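Local coordinates for protein nicotinate phosphoribosyltransferase (Porphyromonas gingivalis, PDB 2IM5) that probably catalyses the ATP-dependent synthesis of nicotinate ribonucleotide from nicotinate and phosphoribosyl diphosphate, a step in making NAD, at residues A[27-38]-A[346-357]. Residues are numbered along the deposited sequence; the frame is centred on the assembly and turned at random.
Sequences RAYGEFRFIDRN and NIVMKLWKCKMT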
ATOM      1  N   ARG A  27      -6.541   8.899  19.377  1.00 16.26           N
ATOM      2  CA  ARG A  27      -7.523   9.979  19.354  1.00 16.83           C
ATOM      3  C   ARG A  27      -7.539  10.712  18.017  1.00 16.32           C
ATOM      4  O   ARG A  27      -8.378  11.579  17.786  1.00 16.35           O
ATOM      5  CB  ARG A  27      -7.234  10.994  20.462  1.00 17.53           C
ATOM      6  CG  ARG A  27      -7.349  10.454  21.874  1.00 22.20           C
ATOM      7  CD  ARG A  27      -7.171  11.580  22.883  1.00 24.56           C
ATOM      8  NE  ARG A  27      -7.691  11.208  24.197  1.00 30.29           N
ATOM      9  CZ  ARG A  27      -7.029  10.476  25.082  1.00 30.60           C
ATOM     10  NH1 ARG A  27      -5.810  10.039  24.796  1.00 32.74           N
ATOM     11  NH2 ARG A  27      -7.591  10.165  26.244  1.00 32.10           N
ATOM     12  N   ALA A  28      -6.609  10.361  17.138  1.00 15.36           N
ATOM     13  CA  ALA A  28      -6.518  11.024  15.849  1.00 14.87           C
ATOM     14  C   ALA A  28      -7.698  10.743  14.931  1.00 14.81           C
ATOM     15  O   ALA A  28      -8.311   9.679  14.993  1.00 16.07           O
ATOM     16  CB  ALA A  28      -5.215  10.633  15.155  1.00 11.58           C
ATOM     17  N   TYR A  29      -8.004  11.720  14.085  1.00 14.17           N
ATOM     18  CA  TYR A  29      -9.071  11.613  13.102  1.00 15.42           C
ATOM     19  C   TYR A  29      -8.448  11.790  11.730  1.00 15.45           C
ATOM     20  O   TYR A  29      -7.391  12.405  11.578  1.00 12.89           O
ATOM     21  CB  TYR A  29     -10.124  12.704  13.310  1.00 18.52           C
ATOM     22  CG  TYR A  29     -11.127  12.388  14.391  1.00 19.54           C
ATOM     23  CD1 TYR A  29     -12.367  11.842  14.073  1.00 19.24           C
ATOM     24  CD2 TYR A  29     -10.826  12.615  15.735  1.00 20.57           C
ATOM     25  CE1 TYR A  29     -13.287  11.528  15.067  1.00 19.93           C
ATOM     26  CE2 TYR A  29     -11.738  12.304  16.736  1.00 20.98           C
ATOM     27  CZ  TYR A  29     -12.963  11.761  16.394  1.00 20.25           C
ATOM     28  OH  TYR A  29     -13.862  11.442  17.378  1.00 24.97           O
ATOM     29  N   GLY A  30      -9.103  11.242  10.723  1.00 15.18           N
ATOM     30  CA  GLY A  30      -8.591  11.387   9.377  1.00 16.16           C
ATOM     31  C   GLY A  30      -9.712  11.294   8.370  1.00 17.23           C
ATOM     32  O   GLY A  30     -10.785  10.764   8.675  1.00 17.50           O
ATOM     33  N   GLU A  31      -9.483  11.849   7.185  1.00 17.34           N
ATOM     34  CA  GLU A  31     -10.454  11.764   6.109  1.00 17.97           C
ATOM     35  C   GLU A  31      -9.743  11.249   4.868  1.00 19.00           C
ATOM     36  O   GLU A  31      -8.777  11.861   4.395  1.00 18.88           O
ATOM     37  CB  GLU A  31     -11.082  13.116   5.758  1.00 20.17           C
ATOM     38  CG  GLU A  31     -12.077  12.959   4.592  1.00 26.00           C
ATOM     39  CD  GLU A  31     -12.652  14.277   4.074  1.00 29.96           C
ATOM     40  OE1 GLU A  31     -11.883  15.118   3.553  1.00 31.47           O
ATOM     41  OE2 GLU A  31     -13.883  14.463   4.188  1.00 30.26           O
ATOM     42  N   PHE A  32     -10.220  10.122   4.352  1.00 16.86           N
ATOM     43  CA  PHE A  32      -9.662   9.535   3.149  1.00 19.16           C
ATOM     44  C   PHE A  32     -10.569   9.927   1.985  1.00 19.66           C
ATOM     45  O   PHE A  32     -11.799   9.928   2.116  1.00 19.87           O
ATOM     46  CB  PHE A  32      -9.608   8.010   3.278  1.00 18.47           C
ATOM     47  CG  PHE A  32      -8.457   7.509   4.112  1.00 21.09           C
ATOM     48  CD1 PHE A  32      -7.283   7.054   3.505  1.00 22.08           C
ATOM     49  CD2 PHE A  32      -8.531   7.517   5.501  1.00 19.49           C
ATOM     50  CE1 PHE A  32      -6.203   6.617   4.272  1.00 21.46           C
ATOM     51  CE2 PHE A  32      -7.456   7.084   6.277  1.00 21.77           C
ATOM     52  CZ  PHE A  32      -6.289   6.632   5.659  1.00 22.04           C
ATOM     53  N   ARG A  33      -9.967  10.270   0.856  1.00 18.95           N
ATOM     54  CA  ARG A  33     -10.746  10.643  -0.313  1.00 21.83           C
ATOM     55  C   ARG A  33     -10.406   9.793  -1.524  1.00 21.81           C
ATOM     56  O   ARG A  33      -9.243   9.612  -1.868  1.00 21.32           O
ATOM     57  CB  ARG A  33     -10.537  12.119  -0.657  1.00 22.06           C
ATOM     58  CG  ARG A  33     -11.104  13.060   0.388  1.00 26.10           C
ATOM     59  CD  ARG A  33     -11.048  14.501  -0.078  1.00 29.07           C
ATOM     60  NE  ARG A  33     -11.490  15.408   0.973  1.00 30.71           N
ATOM     61  CZ  ARG A  33     -11.584  16.724   0.837  1.00 31.94           C
ATOM     62  NH1 ARG A  33     -11.270  17.301  -0.318  1.00 33.32           N
ATOM     63  NH2 ARG A  33     -11.973  17.464   1.865  1.00 32.85           N
ATOM     64  N   PHE A  34     -11.446   9.261  -2.153  1.00 23.50           N
ATOM     65  CA  PHE A  34     -11.304   8.449  -3.351  1.00 24.15           C
ATOM     66  C   PHE A  34     -11.002   9.390  -4.509  1.00 24.71           C
ATOM     67  O   PHE A  34     -11.573  10.470  -4.595  1.00 24.00           O
ATOM     68  CB  PHE A  34     -12.615   7.711  -3.626  1.00 24.10           C
ATOM     69  CG  PHE A  34     -12.683   7.074  -4.983  1.00 24.18           C
ATOM     70  CD1 PHE A  34     -12.155   5.805  -5.201  1.00 25.49           C
ATOM     71  CD2 PHE A  34     -13.279   7.744  -6.051  1.00 24.66           C
ATOM     72  CE1 PHE A  34     -12.219   5.210  -6.461  1.00 23.78           C
ATOM     73  CE2 PHE A  34     -13.345   7.161  -7.311  1.00 24.32           C
ATOM     74  CZ  PHE A  34     -12.814   5.887  -7.515  1.00 23.68           C
ATOM     75  N   ILE A  35     -10.102   8.982  -5.393  1.00 25.70           N
ATOM     76  CA  ILE A  35      -9.768   9.804  -6.545  1.00 26.97           C
ATOM     77  C   ILE A  35      -9.652   8.935  -7.797  1.00 28.34           C
ATOM     78  O   ILE A  35      -8.826   8.022  -7.860  1.00 25.91           O
ATOM     79  CB  ILE A  35      -8.408  10.538  -6.379  1.00 28.34           C
ATOM     80  CG1 ILE A  35      -8.362  11.317  -5.064  1.00 28.41           C
ATOM     81  CG2 ILE A  35      -8.190  11.480  -7.558  1.00 28.16           C
ATOM     82  CD1 ILE A  35      -9.376  12.437  -4.974  1.00 31.73           C
ATOM     83  N   ASP A  36     -10.500   9.202  -8.782  1.00 30.25           N
ATOM     84  CA  ASP A  36     -10.418   8.479 -10.045  1.00 32.19           C
ATOM     85  C   ASP A  36      -9.588   9.396 -10.928  1.00 33.30           C
ATOM     86  O   ASP A  36     -10.095  10.382 -11.462  1.00 33.75           O
ATOM     87  CB  ASP A  36     -11.794   8.272 -10.658  1.00 32.99           C
ATOM     88  CG  ASP A  36     -11.720   7.782 -12.100  1.00 35.46           C
ATOM     89  OD1 ASP A  36     -10.630   7.335 -12.539  1.00 34.67           O
ATOM     90  OD2 ASP A  36     -12.758   7.840 -12.795  1.00 35.57           O
ATOM     91  N   ARG A  37      -8.311   9.070 -11.066  1.00 34.12           N
ATOM     92  CA  ARG A  37      -7.399   9.889 -11.837  1.00 36.91           C
ATOM     93  C   ARG A  37      -7.661   9.934 -13.336  1.00 39.07           C
ATOM     94  O   ARG A  37      -6.990  10.660 -14.066  1.00 39.75           O
ATOM     95  CB  ARG A  37      -5.962   9.466 -11.523  1.00 36.94           C
ATOM     96  CG  ARG A  37      -5.653   9.637 -10.034  1.00 39.35           C
ATOM     97  CD  ARG A  37      -4.195   9.451  -9.673  1.00 42.79           C
ATOM     98  NE  ARG A  37      -3.744   8.073  -9.847  1.00 45.66           N
ATOM     99  CZ  ARG A  37      -2.616   7.591  -9.334  1.00 46.02           C
ATOM    100  NH1 ARG A  37      -1.826   8.376  -8.612  1.00 46.65           N
ATOM    101  NH2 ARG A  37      -2.275   6.328  -9.545  1.00 47.03           N
ATOM    102  N   ASN A  38      -8.648   9.173 -13.794  1.00 41.04           N
ATOM    103  CA  ASN A  38      -9.001   9.174 -15.205  1.00 43.23           C
ATOM    104  C   ASN A  38     -10.304   9.939 -15.393  1.00 45.34           C
ATOM    105  O   ASN A  38     -10.801  10.074 -16.511  1.00 46.35           O
ATOM    106  CB  ASN A  38      -9.152   7.744 -15.725  1.00 42.63           C
ATOM    107  CG  ASN A  38      -7.825   7.121 -16.114  1.00 42.61           C
ATOM    108  OD1 ASN A  38      -7.759   5.939 -16.443  1.00 44.49           O
ATOM    109  ND2 ASN A  38      -6.761   7.916 -16.088  1.00 42.79           N
ATOM    110  N   ASN A 346      -7.597   3.497 -12.863  1.00 31.74           N
ATOM    111  CA  ASN A 346      -6.561   4.342 -12.292  1.00 31.70           C
ATOM    112  C   ASN A 346      -7.156   5.059 -11.086  1.00 30.51           C
ATOM    113  O   ASN A 346      -7.400   6.268 -11.122  1.00 31.69           O
ATOM    114  CB  ASN A 346      -6.072   5.346 -13.333  1.00 33.95           C
ATOM    115  CG  ASN A 346      -4.911   6.177 -12.833  1.00 36.68           C
ATOM    116  OD1 ASN A 346      -4.183   5.768 -11.924  1.00 40.08           O
ATOM    117  ND2 ASN A 346      -4.721   7.345 -13.432  1.00 38.82           N
ATOM    118  N   ILE A 347      -7.381   4.295 -10.021  1.00 28.00           N
ATOM    119  CA  ILE A 347      -7.981   4.819  -8.801  1.00 26.77           C
ATOM    120  C   ILE A 347      -7.128   4.715  -7.538  1.00 25.69           C
ATOM    121  O   ILE A 347      -6.318   3.800  -7.385  1.00 25.44           O
ATOM    122  CB  ILE A 347      -9.314   4.099  -8.519  1.00 26.65           C
ATOM    123  CG1 ILE A 347      -9.090   2.583  -8.508  1.00 25.85           C
ATOM    124  CG2 ILE A 347     -10.347   4.482  -9.569  1.00 28.88           C
ATOM    125  CD1 ILE A 347     -10.333   1.784  -8.169  1.00 25.75           C
ATOM    126  N   VAL A 348      -7.338   5.661  -6.630  1.00 24.24           N
ATOM    127  CA  VAL A 348      -6.640   5.687  -5.352  1.00 24.31           C
ATOM    128  C   VAL A 348      -7.584   6.259  -4.304  1.00 23.85           C
ATOM    129  O   VAL A 348      -8.624   6.830  -4.635  1.00 22.77           O
ATOM    130  CB  VAL A 348      -5.357   6.570  -5.389  1.00 24.01           C
ATOM    131  CG1 VAL A 348      -4.342   5.981  -6.344  1.00 24.87           C
ATOM    132  CG2 VAL A 348      -5.701   8.005  -5.803  1.00 24.74           C
ATOM    133  N   MET A 349      -7.232   6.072  -3.037  1.00 23.42           N
ATOM    134  CA  MET A 349      -8.019   6.610  -1.932  1.00 23.31           C
ATOM    135  C   MET A 349      -6.961   7.011  -0.914  1.00 23.42           C
ATOM    136  O   MET A 349      -6.402   6.158  -0.217  1.00 24.60           O
ATOM    137  CB  MET A 349      -8.977   5.553  -1.361  1.00 22.08           C
ATOM    138  CG  MET A 349     -10.099   6.162  -0.529  1.00 19.21           C
ATOM    139  SD  MET A 349     -11.447   5.045  -0.132  1.00 17.13           S
ATOM    140  CE  MET A 349     -12.490   6.155   0.823  1.00 22.20           C
ATOM    141  N   LYS A 350      -6.675   8.309  -0.852  1.00 21.74           N
ATOM    142  CA  LYS A 350      -5.638   8.816   0.032  1.00 21.93           C
ATOM    143  C   LYS A 350      -6.081   9.620   1.242  1.00 20.68           C
ATOM    144  O   LYS A 350      -7.159  10.220   1.250  1.00 20.03           O
ATOM    145  CB  LYS A 350      -4.662   9.670  -0.779  1.00 22.89           C
ATOM    146  CG  LYS A 350      -4.069   8.969  -1.990  1.00 27.53           C
ATOM    147  CD  LYS A 350      -3.373   7.676  -1.591  1.00 30.70           C
ATOM    148  CE  LYS A 350      -2.738   6.990  -2.794  1.00 32.49           C
ATOM    149  NZ  LYS A 350      -2.212   5.640  -2.452  1.00 32.63           N
ATOM    150  N   LEU A 351      -5.223   9.628   2.260  1.00 19.32           N
ATOM    151  CA  LEU A 351      -5.477  10.400   3.467  1.00 18.53           C
ATOM    152  C   LEU A 351      -5.363  11.841   2.997  1.00 17.65           C
ATOM    153  O   LEU A 351      -4.298  12.274   2.562  1.00 19.69           O
ATOM    154  CB  LEU A 351      -4.411  10.110   4.529  1.00 16.48           C
ATOM    155  CG  LEU A 351      -4.573  10.900   5.830  1.00 16.50           C
ATOM    156  CD1 LEU A 351      -5.925  10.578   6.452  1.00 14.12           C
ATOM    157  CD2 LEU A 351      -3.433  10.562   6.791  1.00 15.84           C
ATOM    158  N   TRP A 352      -6.457  12.577   3.078  1.00 18.06           N
ATOM    159  CA  TRP A 352      -6.482  13.961   2.624  1.00 19.34           C
ATOM    160  C   TRP A 352      -6.223  14.988   3.722  1.00 17.55           C
ATOM    161  O   TRP A 352      -5.658  16.049   3.467  1.00 17.39           O
ATOM    162  CB  TRP A 352      -7.830  14.249   1.960  1.00 22.66           C
ATOM    163  CG  TRP A 352      -7.834  15.519   1.178  1.00 25.57           C
ATOM    164  CD1 TRP A 352      -8.326  16.729   1.572  1.00 27.54           C
ATOM    165  CD2 TRP A 352      -7.270  15.715  -0.121  1.00 26.14           C
ATOM    166  NE1 TRP A 352      -8.098  17.673   0.593  1.00 29.15           N
ATOM    167  CE2 TRP A 352      -7.453  17.074  -0.456  1.00 27.18           C
ATOM    168  CE3 TRP A 352      -6.624  14.868  -1.037  1.00 27.50           C
ATOM    169  CZ2 TRP A 352      -7.014  17.613  -1.670  1.00 29.14           C
ATOM    170  CZ3 TRP A 352      -6.188  15.398  -2.245  1.00 29.06           C
ATOM    171  CH2 TRP A 352      -6.386  16.762  -2.551  1.00 30.61           C
ATOM    172  N   LYS A 353      -6.659  14.677   4.935  1.00 18.13           N
ATOM    173  CA  LYS A 353      -6.460  15.570   6.071  1.00 20.15           C
ATOM    174  C   LYS A 353      -6.612  14.787   7.369  1.00 20.33           C
ATOM    175  O   LYS A 353      -7.204  13.700   7.385  1.00 20.62           O
ATOM    176  CB  LYS A 353      -7.459  16.726   6.027  1.00 19.10           C
ATOM    177  CG  LYS A 353      -8.905  16.311   6.159  1.00 21.15           C
ATOM    178  CD  LYS A 353      -9.824  17.528   6.147  1.00 23.04           C
ATOM    179  CE  LYS A 353     -11.268  17.121   6.388  1.00 26.11           C
ATOM    180  NZ  LYS A 353     -12.192  18.283   6.350  1.00 27.93           N
ATOM    181  N   CYS A 354      -6.080  15.343   8.451  1.00 17.64           N
ATOM    182  CA  CYS A 354      -6.136  14.689   9.744  1.00 19.43           C
ATOM    183  C   CYS A 354      -6.003  15.696  10.878  1.00 18.63           C
ATOM    184  O   CYS A 354      -5.742  16.880  10.657  1.00 19.03           O
ATOM    185  CB  CYS A 354      -4.996  13.676   9.852  1.00 20.11           C
ATOM    186  SG  CYS A 354      -3.360  14.410   9.610  1.00 20.91           S
ATOM    187  N   LYS A 355      -6.186  15.202  12.092  1.00 18.49           N
ATOM    188  CA  LYS A 355      -6.057  16.009  13.296  1.00 18.95           C
ATOM    189  C   LYS A 355      -5.607  15.070  14.411  1.00 18.66           C
ATOM    190  O   LYS A 355      -5.862  13.867  14.349  1.00 17.46           O
ATOM    191  CB  LYS A 355      -7.387  16.677  13.646  1.00 20.86           C
ATOM    192  CG  LYS A 355      -8.552  15.730  13.761  1.00 24.33           C
ATOM    193  CD  LYS A 355      -9.783  16.432  14.320  1.00 29.03           C
ATOM    194  CE  LYS A 355     -10.236  17.581  13.454  1.00 30.14           C
ATOM    195  NZ  LYS A 355     -11.439  18.248  14.041  1.00 33.70           N
ATOM    196  N   MET A 356      -4.928  15.616  15.419  1.00 19.23           N
ATOM    197  CA  MET A 356      -4.416  14.825  16.534  1.00 19.11           C
ATOM    198  C   MET A 356      -5.515  14.337  17.484  1.00 20.20           C
ATOM    199  O   MET A 356      -5.445  13.234  18.023  1.00 20.42           O
ATOM    200  CB  MET A 356      -3.389  15.646  17.323  1.00 18.79           C
ATOM    201  CG  MET A 356      -2.612  14.820  18.329  1.00 22.16           C
ATOM    202  SD  MET A 356      -1.551  13.595  17.514  1.00 17.08           S
ATOM    203  CE  MET A 356       0.042  14.269  17.928  1.00 21.20           C
ATOM    204  N   THR A 357      -6.526  15.168  17.692  1.00 20.72           N
ATOM    205  CA  THR A 357      -7.637  14.825  18.576  1.00 21.04           C
ATOM    206  C   THR A 357      -8.874  15.505  18.017  1.00 21.03           C
ATOM    207  O   THR A 357      -8.783  16.302  17.087  1.00 19.14           O
ATOM    208  CB  THR A 357      -7.421  15.351  20.025  1.00 21.82           C
ATOM    209  OG1 THR A 357      -7.453  16.781  20.016  1.00 25.69           O
ATOM    210  CG2 THR A 357      -6.079  14.904  20.579  1.00 21.02           C
TER
HETATM  211  O   HOH W   1      -4.119  10.669  19.095  1.00 24.37           O
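Tyr29 and Lys355 open a long run of antiparallel backbone hydrogen bonds that continues through Glu31, Arg33 and Ile35 to Arg37 N and Asn346 O. The regular ladder is broken once: Trp352 and Lys353 both face Glu31, whose O takes Trp352 N at 2.8 Å while its N gives to Lys353 O at 2.9 Å.

One polar cluster sits at this irregularity. The guanidinium of Arg33 lies flat on the Trp352 indole, planes 11° apart, with CZ 3.3 Å from Trp352 CD1; the extended chain carries CD over the five-membered ring as well. Both Arg33 NE and NH2 grip Glu31 OE1, NE at 2.6 Å, so a salt bridge along one strand fixes the rotation of the group that stacks on the other. Lys353 CE packs 3.5 Å from the same OE1. A second cluster lies near the far end, where Arg37 NE and NH2 both give to Asn346 OD1, each at 3.1 Å, NH2 in the amide carbonyl plane and NE from above it; Val348 CG1 covers a face of that guanidinium.

Apolar side chains dominate the face bearing Phe32, Phe34, Ile347, Met349 and Leu351. Leu351 CD1 sits over the Phe32 ring, a CH-pi contact 4.1 Å from its centroid, and Ile347 CG2 approaches Phe34 CZ to 3.5 Å. Helices 120-134 and 213-223 pack against this face.

Strand 29-36 is central in a five-stranded antiparallel sheet, between 105-110 and 347-355; the ladder, with its classic beta bulge, thus ties late sequence to the N-terminal part, beside a TIM-barrel-like domain, consistent with the nicotinate phosphoribosyltransferase fold.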